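Local coordinates for protein carboxynorspermidine decarboxylase (Campylobacter jejuni subsp. jejuni 81116, PDB 3N29) that probably catalyses the pyridoxal-phosphate-dependent decarboxylation of carboxynorspermidine to the polyamine norspermidine, which is bound in this crystal structure, at residues Tyr39-Glu50 and Gln277-Val285; Lys71-Ser82 and Phe105-His115. All blocks are in the same frame, centred on the assembly; numbering follows the deposited sequence.

Overall arrangement
Contact 1 pairs two strands of the mixed beta sheet, and contact 2 lies in the parallel eight-stranded barrel that carries the cofactor, so together they sample both the barrel and the beta-sheet domain. Their centres are 24 Å apart, yet they meet where Leu-49 CD2 packs on Phe-81 CD2 at 3.5 Å, with Phe-79 beside Leu-49 and Thr-278. Contact 2 includes Lys-77, covalently joined to pyridoxal phosphate. Contact 1 stands further off: the side chain of Thr-278 is about 12 Å from a bound pyridoxal phosphate, and that of Tyr-47 about 12 Å from a bound norspermidine. Both contacts also touch the second subunit.

Contact 1. Residues Tyr39-Glu50 and Gln277-Val285; sequences YEKIQTPAYILE and QTGNLVASV
Val-282 projects its two methyl groups into a pocket made by Tyr-39, Ile-42, Thr-44 and Ile-48, where the first strand of the chain, 46-50, runs antiparallel to strand 279-290 in the beta-sheet domain of this decarboxylase. With its CG2 anti to the carbonyl carbon, Val-282 sets that methyl over the centre of the Tyr-39 ring, 3.7 Å from the centroid and 13° off the normal: a CH-pi contact, although Tyr-39 is poorly ordered. The same CG2 reaches Ile-48 CD1 at 3.9 Å. CG1, the other branch, faces Ile-42 and the methyl of Thr-44. Asn-280 lies on the same face of the sheet; its amide stands nearly upright to the Tyr-39 ring, the planes 86° apart, and OD1 is fixed by the backbone N of Asp-374. Ala-46 and Val-282 exchange backbone hydrogen bonds in both directions, as do Ile-48 and Asn-280, and the amide of Glu-50 adds one to Thr-278 O at 2.8 Å. On the face of Tyr-47 and Leu-49, Leu-281 CD1 rests above the Tyr-47 ring, offset toward its rim, while the Tyr-47 hydroxyl is hydrogen-bonded to the backbone O of His-305 and to Asn-383 ND2. Strand 393-397 flanks 46-50 along its other edge. Beyond the last paired residues Thr-44 OG1 and Ser-284 OG approach to 2.7 Å, and Asp-299 bonds both Thr-44 OG1 and the Ser-284 amide. At the opposite end Leu-49 and Thr-278 run alongside each other in the same direction, with Leu-49 CD1 pressed tightly to 3.4 Å from Thr-278 CB.

Contact 2. Residues Lys71-Ser82 and Phe105-His115; sequences KVLLALKGFAFS and FAKEYMDKEIH. With PLP (pyridoxal-5'-phosphate), chain C.
The ammonium nitrogen of Lys-71 is gripped by two groups, the carboxylate of Glu-113 in a salt bridge and the hydroxyl of Tyr-267. The Lys-71 chain bends at chi3 (82°) and meets the extended Glu-113 at about a right angle; the modelled 2.4 Å between Lys-71 NZ and Glu-113 OE1 is too short to be taken literally. The second carboxylate oxygen is engaged as well: His-115 NE2 gives Glu-113 OE2 a nearly straight hydrogen bond of 3.0 Å, with the acceptor in the imidazole plane and the donor on the anti side, tilted somewhat out of the carboxylate plane. Lys-71 would be expected to favour the charged form of Glu-113, and Glu-113 in turn holds the rotation of the imidazole. Over the centre of that ring sits Leu-73 CD1, 3.6 Å from the His-115 centroid, in a CH-pi contact. Leu-73 and His-115 point into the beta/alpha barrel, and the Lys-71/Glu-113 pair lies at the N-terminal end of its strands: 71-75 and 113-118 are the first and third parallel strands, with 94-97 between them, and helix 100-109, in the beta-alpha-beta crossover from 94-97 to 113-118, packs outside. There Leu-76 places CD1 against Ala-106 CB at 4.0 Å and CD2 near Phe-105 CD2 at 3.9 Å. Phe-105 swings its ring toward the loop after strand 71-75 because chi1 (-171°) carries CG away from the backbone N, bringing its CZ to 3.1 Å from Ala-80 O; Tyr-414 of the second subunit meets the ring edge-to-face. Ser-82 CB touches Phe-105 and lies over a face of Tyr-109, whose hydroxyl bonds to Arg-407. Just beyond the strand Lys-77 NZ is covalently joined to C4A of pyridoxal phosphate, and Ala-75 CB abuts the cofactor's C5A at 3.3 Å.

Contact 1. Residues Tyr39-Glu50 and Gln277-Val285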
loop_
_atom_site.group_PDB
_atom_site.type_symbol
_atom_site.label_atom_id
_atom_site.label_comp_id
_atom_site.label_asym_id
_atom_site.label_seq_id
_atom_site.Cartn_x
_atom_site.Cartn_y
_atom_site.Cartn_z
ATOM N N TYR A 39 13.036 -22.726 -8.635
ATOM C CA TYR A 39 13.492 -21.417 -8.136
ATOM C C TYR A 39 15.004 -21.021 -8.111
ATOM O O TYR A 39 15.270 -19.832 -8.094
ATOM C CB TYR A 39 12.954 -21.256 -6.687
ATOM C CG TYR A 39 11.433 -21.307 -6.521
ATOM C CD1 TYR A 39 10.860 -21.634 -5.310
ATOM C CD2 TYR A 39 10.567 -21.025 -7.586
ATOM C CE1 TYR A 39 9.448 -21.660 -5.147
ATOM C CE2 TYR A 39 9.136 -21.053 -7.429
ATOM C CZ TYR A 39 8.592 -21.367 -6.211
ATOM O OH TYR A 39 7.198 -21.365 -6.051
ATOM N N GLU A 40 15.980 -21.942 -8.095
ATOM C CA GLU A 40 17.413 -21.550 -7.770
ATOM C C GLU A 40 18.115 -20.382 -8.506
ATOM O O GLU A 40 18.835 -19.617 -7.846
ATOM C CB GLU A 40 18.386 -22.776 -7.791
ATOM C CG GLU A 40 19.976 -22.434 -7.912
ATOM C CD GLU A 40 20.611 -21.806 -6.623
ATOM O OE1 GLU A 40 20.801 -22.547 -5.629
ATOM O OE2 GLU A 40 20.933 -20.582 -6.604
ATOM N N LYS A 41 18.012 -20.243 -9.830
ATOM C CA LYS A 41 18.819 -19.188 -10.524
ATOM C C LYS A 41 18.165 -17.779 -10.536
ATOM O O LYS A 41 18.775 -16.810 -11.010
ATOM C CB LYS A 41 19.223 -19.589 -11.984
ATOM C CG LYS A 41 20.771 -19.780 -12.279
ATOM C CD LYS A 41 21.207 -19.073 -13.642
ATOM C CE LYS A 41 22.662 -19.392 -14.156
ATOM N NZ LYS A 41 22.836 -19.176 -15.687
ATOM N N ILE A 42 16.955 -17.657 -9.994
ATOM C CA ILE A 42 16.195 -16.415 -10.139
ATOM C C ILE A 42 16.712 -15.229 -9.325
ATOM O O ILE A 42 17.312 -15.393 -8.327
ATOM C CB ILE A 42 14.698 -16.634 -9.913
ATOM C CG1 ILE A 42 14.383 -17.000 -8.482
ATOM C CG2 ILE A 42 14.168 -17.769 -10.841
ATOM C CD1 ILE A 42 12.989 -16.665 -8.117
ATOM N N GLN A 43 16.542 -14.036 -9.859
ATOM C CA GLN A 43 16.726 -12.822 -9.103
ATOM C C GLN A 43 15.517 -12.873 -8.126
ATOM O O GLN A 43 14.372 -13.147 -8.554
ATOM C CB GLN A 43 16.580 -11.609 -10.041
ATOM C CG GLN A 43 17.387 -10.257 -9.780
ATOM C CD GLN A 43 16.811 -9.296 -8.700
ATOM O OE1 GLN A 43 15.635 -8.834 -8.756
ATOM N NE2 GLN A 43 17.689 -8.931 -7.732
ATOM N N THR A 44 15.759 -12.571 -6.855
ATOM C CA THR A 44 14.652 -12.461 -5.882
ATOM C C THR A 44 14.591 -11.023 -5.488
ATOM O O THR A 44 15.573 -10.324 -5.603
ATOM C CB THR A 44 14.870 -13.347 -4.617
ATOM O OG1 THR A 44 16.181 -13.070 -4.090
ATOM C CG2 THR A 44 14.722 -14.835 -4.990
ATOM N N PRO A 45 13.426 -10.548 -5.082
ATOM C CA PRO A 45 12.231 -11.354 -4.957
ATOM C C PRO A 45 11.431 -11.459 -6.226
ATOM O O PRO A 45 11.666 -10.670 -7.209
ATOM C CB PRO A 45 11.416 -10.600 -3.890
ATOM C CG PRO A 45 11.829 -9.152 -4.122
ATOM C CD PRO A 45 13.260 -9.205 -4.533
ATOM N N ALA A 46 10.499 -12.416 -6.252
ATOM C CA ALA A 46 9.693 -12.588 -7.460
ATOM C C ALA A 46 8.327 -13.174 -7.086
ATOM O O ALA A 46 8.250 -14.108 -6.321
ATOM C CB ALA A 46 10.453 -13.552 -8.544
ATOM N N TYR A 47 7.244 -12.710 -7.686
ATOM C CA TYR A 47 5.989 -13.415 -7.579
ATOM C C TYR A 47 5.962 -14.421 -8.764
ATOM O O TYR A 47 6.174 -13.985 -9.907
ATOM C CB TYR A 47 4.782 -12.498 -7.759
ATOM C CG TYR A 47 4.616 -11.330 -6.764
ATOM C CD1 TYR A 47 3.953 -11.506 -5.589
ATOM C CD2 TYR A 47 5.166 -10.075 -7.026
ATOM C CE1 TYR A 47 3.796 -10.466 -4.701
ATOM C CE2 TYR A 47 4.990 -9.029 -6.145
ATOM C CZ TYR A 47 4.352 -9.240 -4.950
ATOM O OH TYR A 47 4.119 -8.153 -4.071
ATOM N N ILE A 48 5.672 -15.680 -8.504
ATOM C CA ILE A 48 5.685 -16.701 -9.535
ATOM C C ILE A 48 4.331 -17.387 -9.654
ATOM O O ILE A 48 3.854 -18.075 -8.746
ATOM C CB ILE A 48 6.828 -17.695 -9.306
ATOM C CG1 ILE A 48 8.154 -16.971 -9.128
ATOM C CG2 ILE A 48 6.890 -18.690 -10.535
ATOM C CD1 ILE A 48 9.340 -17.937 -8.898
ATOM N N LEU A 49 3.635 -17.062 -10.699
ATOM C CA LEU A 49 2.329 -17.704 -10.981
ATOM C C LEU A 49 2.546 -19.012 -11.701
ATOM O O LEU A 49 3.397 -19.074 -12.601
ATOM C CB LEU A 49 1.492 -16.788 -11.808
ATOM C CG LEU A 49 0.169 -17.317 -12.408
ATOM C CD1 LEU A 49 -0.828 -17.394 -11.372
ATOM C CD2 LEU A 49 -0.349 -16.306 -13.366
ATOM N N GLU A 50 1.777 -20.030 -11.326
ATOM C CA GLU A 50 1.936 -21.364 -11.881
ATOM C C GLU A 50 0.780 -21.612 -12.828
ATOM O O GLU A 50 -0.358 -21.616 -12.415
ATOM C CB GLU A 50 2.057 -22.398 -10.792
ATOM C CG GLU A 50 3.283 -22.184 -9.908
ATOM C CD GLU A 50 3.286 -23.062 -8.666
ATOM O OE1 GLU A 50 3.158 -24.309 -8.799
ATOM O OE2 GLU A 50 3.405 -22.518 -7.555
ATOM N N GLN A 277 -4.430 -19.775 -4.616
ATOM C CA GLN A 277 -3.388 -20.766 -4.582
ATOM C C GLN A 277 -2.774 -21.032 -5.970
ATOM O O GLN A 277 -2.485 -22.133 -6.300
ATOM C CB GLN A 277 -3.855 -22.042 -3.894
ATOM C CG GLN A 277 -4.276 -21.795 -2.502
ATOM C CD GLN A 277 -4.621 -23.001 -1.697
ATOM O OE1 GLN A 277 -4.852 -24.060 -2.207
ATOM N NE2 GLN A 277 -4.683 -22.816 -0.411
ATOM N N THR A 278 -2.617 -19.999 -6.761
ATOM C CA THR A 278 -1.935 -20.111 -8.033
ATOM C C THR A 278 -0.442 -19.794 -8.006
ATOM O O THR A 278 0.213 -19.990 -8.951
ATOM C CB THR A 278 -2.602 -19.245 -9.115
ATOM O OG1 THR A 278 -2.521 -17.876 -8.774
ATOM C CG2 THR A 278 -4.016 -19.621 -9.274
ATOM N N GLY A 279 0.067 -19.222 -6.938
ATOM C CA GLY A 279 1.455 -18.818 -6.931
ATOM C C GLY A 279 2.015 -18.308 -5.628
ATOM O O GLY A 279 1.289 -18.057 -4.727
ATOM N N ASN A 280 3.314 -18.094 -5.598
ATOM C CA ASN A 280 4.020 -17.694 -4.406
ATOM C C ASN A 280 4.933 -16.516 -4.571
ATOM O O ASN A 280 5.270 -16.196 -5.638
ATOM C CB ASN A 280 4.800 -18.883 -3.857
ATOM C CG ASN A 280 3.969 -20.137 -3.802
ATOM O OD1 ASN A 280 2.865 -20.108 -3.384
ATOM N ND2 ASN A 280 4.525 -21.225 -4.224
ATOM N N LEU A 281 5.294 -15.868 -3.475
ATOM C CA LEU A 281 6.283 -14.906 -3.508
ATOM C C LEU A 281 7.583 -15.483 -2.950
ATOM O O LEU A 281 7.616 -15.952 -1.786
ATOM C CB LEU A 281 5.823 -13.686 -2.713
ATOM C CG LEU A 281 6.826 -12.598 -2.346
ATOM C CD1 LEU A 281 7.389 -11.952 -3.566
ATOM C CD2 LEU A 281 6.205 -11.542 -1.336
ATOM N N VAL A 282 8.670 -15.440 -3.753
ATOM C CA VAL A 282 9.916 -16.068 -3.445
ATOM C C VAL A 282 10.937 -15.031 -3.093
ATOM O O VAL A 282 11.097 -14.058 -3.843
ATOM C CB VAL A 282 10.427 -16.929 -4.642
ATOM C CG1 VAL A 282 11.756 -17.601 -4.184
ATOM C CG2 VAL A 282 9.330 -17.927 -5.017
ATOM N N ALA A 283 11.604 -15.173 -1.963
ATOM C CA ALA A 283 12.539 -14.161 -1.478
ATOM C C ALA A 283 13.763 -14.901 -1.040
ATOM O O ALA A 283 13.725 -16.144 -0.882
ATOM C CB ALA A 283 11.884 -13.424 -0.277
ATOM N N SER A 284 14.861 -14.204 -0.864
ATOM C CA SER A 284 16.048 -14.802 -0.318
ATOM C C SER A 284 16.356 -14.271 1.085
ATOM O O SER A 284 16.112 -13.090 1.359
ATOM C CB SER A 284 17.270 -14.426 -1.233
ATOM O OG SER A 284 17.105 -15.045 -2.541
ATOM N N VAL A 285 16.951 -15.128 1.896
ATOM C CA VAL A 285 17.694 -14.723 3.100
ATOM C C VAL A 285 18.948 -13.943 2.757
ATOM O O VAL A 285 19.894 -14.501 2.254
ATOM C CB VAL A 285 17.977 -15.940 4.020
ATOM C CG1 VAL A 285 18.645 -15.489 5.352
ATOM C CG2 VAL A 285 16.659 -16.830 4.215
#

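Contact 2. Residues Lys71-Ser82 and Phe105-His115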
loop_
_atom_site.group_PDB
_atom_site.type_symbol
_atom_site.label_atom_id
_atom_site.label_comp_id
_atom_site.label_asym_id
_atom_site.label_seq_id
_atom_site.Cartn_x
_atom_site.Cartn_y
_atom_site.Cartn_z
ATOM N N LYS A 71 -22.620 -16.703 -16.748
ATOM C CA LYS A 71 -21.408 -16.256 -17.447
ATOM C C LYS A 71 -20.384 -15.766 -16.383
ATOM O O LYS A 71 -20.734 -14.947 -15.545
ATOM C CB LYS A 71 -21.766 -15.146 -18.395
ATOM C CG LYS A 71 -22.524 -15.607 -19.661
ATOM C CD LYS A 71 -23.038 -14.469 -20.472
ATOM C CE LYS A 71 -22.038 -13.849 -21.383
ATOM N NZ LYS A 71 -22.392 -12.531 -22.073
ATOM N N VAL A 72 -19.164 -16.296 -16.399
ATOM C CA VAL A 72 -18.205 -15.987 -15.325
ATOM C C VAL A 72 -17.210 -14.950 -15.813
ATOM O O VAL A 72 -16.646 -15.038 -16.946
ATOM C CB VAL A 72 -17.566 -17.277 -14.770
ATOM C CG1 VAL A 72 -16.616 -17.035 -13.563
ATOM C CG2 VAL A 72 -18.572 -18.218 -14.404
ATOM N N LEU A 73 -16.982 -13.923 -14.997
ATOM C CA LEU A 73 -16.054 -12.851 -15.288
ATOM C C LEU A 73 -14.912 -12.806 -14.260
ATOM O O LEU A 73 -15.112 -13.200 -13.119
ATOM C CB LEU A 73 -16.752 -11.476 -15.268
ATOM C CG LEU A 73 -18.052 -11.326 -16.101
ATOM C CD1 LEU A 73 -18.836 -10.066 -15.743
ATOM C CD2 LEU A 73 -17.747 -11.268 -17.572
ATOM N N LEU A 74 -13.740 -12.340 -14.693
ATOM C CA LEU A 74 -12.611 -12.124 -13.766
ATOM C C LEU A 74 -12.819 -10.712 -13.200
ATOM O O LEU A 74 -12.782 -9.734 -13.945
ATOM C CB LEU A 74 -11.278 -12.165 -14.503
ATOM C CG LEU A 74 -10.008 -11.549 -13.800
ATOM C CD1 LEU A 74 -9.823 -12.295 -12.509
ATOM C CD2 LEU A 74 -8.768 -11.582 -14.803
ATOM N N ALA A 75 -12.931 -10.602 -11.880
ATOM C CA ALA A 75 -12.881 -9.266 -11.215
ATOM C C ALA A 75 -11.399 -8.811 -11.053
ATOM O O ALA A 75 -10.674 -9.375 -10.274
ATOM C CB ALA A 75 -13.551 -9.354 -9.790
ATOM N N LEU A 76 -10.976 -7.844 -11.857
ATOM C CA LEU A 76 -9.560 -7.387 -11.926
ATOM C C LEU A 76 -9.008 -6.776 -10.592
ATOM O O LEU A 76 -7.773 -6.779 -10.419
ATOM C CB LEU A 76 -9.377 -6.350 -13.026
ATOM C CG LEU A 76 -9.368 -6.999 -14.472
ATOM C CD1 LEU A 76 -9.493 -5.864 -15.507
ATOM C CD2 LEU A 76 -8.105 -7.814 -14.769
ATOM N N LYS A 77 -9.899 -6.340 -9.714
ATOM C CA LYS A 77 -9.528 -5.815 -8.401
ATOM C C LYS A 77 -8.510 -6.688 -7.711
ATOM O O LYS A 77 -7.543 -6.247 -7.226
ATOM C CB LYS A 77 -10.757 -5.678 -7.460
ATOM C CG LYS A 77 -10.343 -4.777 -6.171
ATOM C CD LYS A 77 -11.493 -4.536 -5.170
ATOM C CE LYS A 77 -12.512 -5.571 -5.525
ATOM N NZ LYS A 77 -13.805 -5.662 -4.556
ATOM N N GLY A 78 -8.757 -7.974 -7.661
ATOM C CA GLY A 78 -7.869 -8.851 -6.921
ATOM C C GLY A 78 -6.788 -9.560 -7.747
ATOM O O GLY A 78 -5.764 -9.968 -7.201
ATOM N N PHE A 79 -7.036 -9.770 -9.019
ATOM C CA PHE A 79 -6.144 -10.569 -9.841
ATOM C C PHE A 79 -6.110 -9.968 -11.233
ATOM O O PHE A 79 -7.144 -9.940 -11.895
ATOM C CB PHE A 79 -6.627 -12.021 -9.909
ATOM C CG PHE A 79 -5.765 -12.944 -10.705
ATOM C CD1 PHE A 79 -4.683 -13.575 -10.136
ATOM C CD2 PHE A 79 -6.021 -13.192 -12.052
ATOM C CE1 PHE A 79 -3.915 -14.470 -10.879
ATOM C CE2 PHE A 79 -5.200 -14.064 -12.814
ATOM C CZ PHE A 79 -4.160 -14.698 -12.210
ATOM N N ALA A 80 -4.935 -9.441 -11.624
ATOM C CA ALA A 80 -4.828 -8.768 -12.895
ATOM C C ALA A 80 -3.523 -9.157 -13.560
ATOM O O ALA A 80 -2.885 -8.323 -14.191
ATOM C CB ALA A 80 -4.927 -7.259 -12.677
ATOM N N PHE A 81 -3.074 -10.395 -13.378
ATOM C CA PHE A 81 -1.679 -10.771 -13.778
ATOM C C PHE A 81 -1.567 -10.721 -15.305
ATOM O O PHE A 81 -2.144 -11.542 -15.988
ATOM C CB PHE A 81 -1.387 -12.161 -13.264
ATOM C CG PHE A 81 0.079 -12.529 -13.225
ATOM C CD1 PHE A 81 0.821 -12.353 -12.086
ATOM C CD2 PHE A 81 0.696 -13.097 -14.329
ATOM C CE1 PHE A 81 2.179 -12.731 -12.048
ATOM C CE2 PHE A 81 2.009 -13.464 -14.282
ATOM C CZ PHE A 81 2.746 -13.264 -13.124
ATOM N N SER A 82 -0.814 -9.751 -15.826
ATOM C CA SER A 82 -0.925 -9.385 -17.235
ATOM C C SER A 82 -0.548 -10.603 -18.076
ATOM O O SER A 82 -1.210 -10.927 -19.071
ATOM C CB SER A 82 -0.012 -8.197 -17.501
ATOM O OG SER A 82 1.315 -8.574 -17.241
ATOM N N PHE A 105 -7.302 -1.948 -19.317
ATOM C CA PHE A 105 -6.477 -3.158 -19.101
ATOM C C PHE A 105 -7.186 -4.424 -19.644
ATOM O O PHE A 105 -6.601 -5.252 -20.384
ATOM C CB PHE A 105 -6.228 -3.291 -17.599
ATOM C CG PHE A 105 -5.266 -4.322 -17.229
ATOM C CD1 PHE A 105 -3.931 -4.038 -17.184
ATOM C CD2 PHE A 105 -5.705 -5.608 -16.944
ATOM C CE1 PHE A 105 -3.010 -5.021 -16.794
ATOM C CE2 PHE A 105 -4.822 -6.625 -16.607
ATOM C CZ PHE A 105 -3.434 -6.314 -16.526
ATOM N N ALA A 106 -8.457 -4.559 -19.293
ATOM C CA ALA A 106 -9.325 -5.599 -19.843
ATOM C C ALA A 106 -9.330 -5.581 -21.365
ATOM O O ALA A 106 -9.073 -6.621 -22.012
ATOM C CB ALA A 106 -10.783 -5.396 -19.298
ATOM N N LYS A 107 -9.512 -4.399 -21.957
ATOM C CA LYS A 107 -9.452 -4.259 -23.414
ATOM C C LYS A 107 -8.097 -4.700 -23.980
ATOM O O LYS A 107 -8.037 -5.452 -24.969
ATOM C CB LYS A 107 -9.787 -2.820 -23.837
ATOM C CG LYS A 107 -9.676 -2.504 -25.309
ATOM C CD LYS A 107 -10.720 -3.335 -26.132
ATOM C CE LYS A 107 -10.579 -3.052 -27.654
ATOM N NZ LYS A 107 -11.501 -3.847 -28.467
ATOM N N GLU A 108 -7.031 -4.208 -23.396
ATOM C CA GLU A 108 -5.746 -4.516 -23.940
ATOM C C GLU A 108 -5.300 -5.952 -23.807
ATOM O O GLU A 108 -4.884 -6.535 -24.757
ATOM C CB GLU A 108 -4.688 -3.604 -23.322
ATOM C CG GLU A 108 -3.301 -4.068 -23.508
ATOM C CD GLU A 108 -2.251 -3.025 -23.230
ATOM O OE1 GLU A 108 -2.514 -2.081 -22.529
ATOM O OE2 GLU A 108 -1.139 -3.162 -23.719
ATOM N N TYR A 109 -5.258 -6.458 -22.599
ATOM C CA TYR A 109 -4.982 -7.826 -22.279
ATOM C C TYR A 109 -5.836 -9.037 -22.582
ATOM O O TYR A 109 -5.327 -10.065 -22.793
ATOM C CB TYR A 109 -4.219 -7.933 -20.950
ATOM C CG TYR A 109 -3.029 -7.005 -20.875
ATOM C CD1 TYR A 109 -1.798 -7.399 -21.280
ATOM C CD2 TYR A 109 -3.163 -5.740 -20.414
ATOM C CE1 TYR A 109 -0.759 -6.573 -21.209
ATOM C CE2 TYR A 109 -2.119 -4.901 -20.328
ATOM C CZ TYR A 109 -0.908 -5.315 -20.726
ATOM O OH TYR A 109 0.126 -4.474 -20.642
ATOM N N MET A 110 -7.139 -8.900 -22.391
ATOM C CA MET A 110 -8.120 -9.930 -22.683
ATOM C C MET A 110 -8.977 -9.778 -23.946
ATOM O O MET A 110 -9.227 -10.715 -24.636
ATOM C CB MET A 110 -8.978 -10.238 -21.441
ATOM C CG MET A 110 -9.913 -11.483 -21.506
ATOM S SD MET A 110 -10.953 -11.943 -20.147
ATOM C CE MET A 110 -9.735 -12.466 -19.074
ATOM N N ASP A 111 -9.445 -8.571 -24.173
ATOM C CA ASP A 111 -10.302 -8.230 -25.303
ATOM C C ASP A 111 -11.600 -9.050 -25.429
ATOM O O ASP A 111 -12.021 -9.401 -26.502
ATOM C CB ASP A 111 -9.545 -8.143 -26.623
ATOM C CG ASP A 111 -10.250 -7.257 -27.644
ATOM O OD1 ASP A 111 -11.263 -6.640 -27.338
ATOM O OD2 ASP A 111 -9.767 -7.174 -28.759
ATOM N N LYS A 112 -12.214 -9.331 -24.315
ATOM C CA LYS A 112 -13.467 -10.033 -24.227
ATOM C C LYS A 112 -14.507 -9.098 -23.603
ATOM O O LYS A 112 -14.397 -7.940 -23.778
ATOM C CB LYS A 112 -13.347 -11.421 -23.659
ATOM C CG LYS A 112 -12.438 -12.323 -24.490
ATOM C CD LYS A 112 -12.361 -13.722 -24.022
ATOM C CE LYS A 112 -13.665 -14.360 -23.909
ATOM N NZ LYS A 112 -13.589 -15.814 -23.898
ATOM N N GLU A 113 -15.562 -9.604 -23.007
ATOM C CA GLU A 113 -16.581 -8.728 -22.434
ATOM C C GLU A 113 -16.010 -7.853 -21.302
ATOM O O GLU A 113 -15.137 -8.240 -20.607
ATOM C CB GLU A 113 -17.710 -9.527 -21.841
ATOM C CG GLU A 113 -18.465 -10.357 -22.804
ATOM C CD GLU A 113 -19.829 -10.793 -22.309
ATOM O OE1 GLU A 113 -20.545 -11.396 -23.076
ATOM O OE2 GLU A 113 -20.182 -10.585 -21.162
ATOM N N ILE A 114 -16.474 -6.629 -21.237
ATOM C CA ILE A 114 -16.043 -5.682 -20.242
ATOM C C ILE A 114 -17.249 -5.141 -19.488
ATOM O O ILE A 114 -18.116 -4.595 -20.085
ATOM C CB ILE A 114 -15.304 -4.529 -20.889
ATOM C CG1 ILE A 114 -14.024 -4.999 -21.559
ATOM C CG2 ILE A 114 -15.047 -3.464 -19.904
ATOM C CD1 ILE A 114 -13.298 -3.947 -22.169
ATOM N N HIS A 115 -17.252 -5.316 -18.185
ATOM C CA HIS A 115 -18.307 -4.877 -17.309
ATOM C C HIS A 115 -17.733 -3.917 -16.274
ATOM O O HIS A 115 -16.943 -4.297 -15.460
ATOM C CB HIS A 115 -18.899 -6.064 -16.596
ATOM C CG HIS A 115 -19.536 -7.056 -17.507
ATOM N ND1 HIS A 115 -20.858 -7.398 -17.422
ATOM C CD2 HIS A 115 -19.039 -7.762 -18.539
ATOM C CE1 HIS A 115 -21.144 -8.277 -18.353
ATOM N NE2 HIS A 115 -20.057 -8.521 -19.039
HETATM N N1 PLP C . -17.300 -7.486 -7.886
HETATM C C2 PLP C . -17.220 -6.337 -7.152
HETATM C C2A PLP C . -18.200 -5.218 -7.396
HETATM C C3 PLP C . -16.163 -6.216 -6.197
HETATM O O3 PLP C . -16.049 -5.046 -5.444
HETATM C C4 PLP C . -15.239 -7.262 -6.010
HETATM C C4A PLP C . -14.097 -7.092 -5.017
HETATM C C5 PLP C . -15.383 -8.451 -6.741
HETATM C C6 PLP C . -16.434 -8.524 -7.679
HETATM C C5A PLP C . -14.430 -9.613 -6.574
HETATM O O4P PLP C . -14.341 -10.024 -5.234
HETATM P P PLP C . -13.489 -11.276 -4.795
HETATM O O1P PLP C . -12.087 -11.052 -5.329
HETATM O O2P PLP C . -14.116 -12.527 -5.460
HETATM O O3P PLP C . -13.602 -11.421 -3.346
#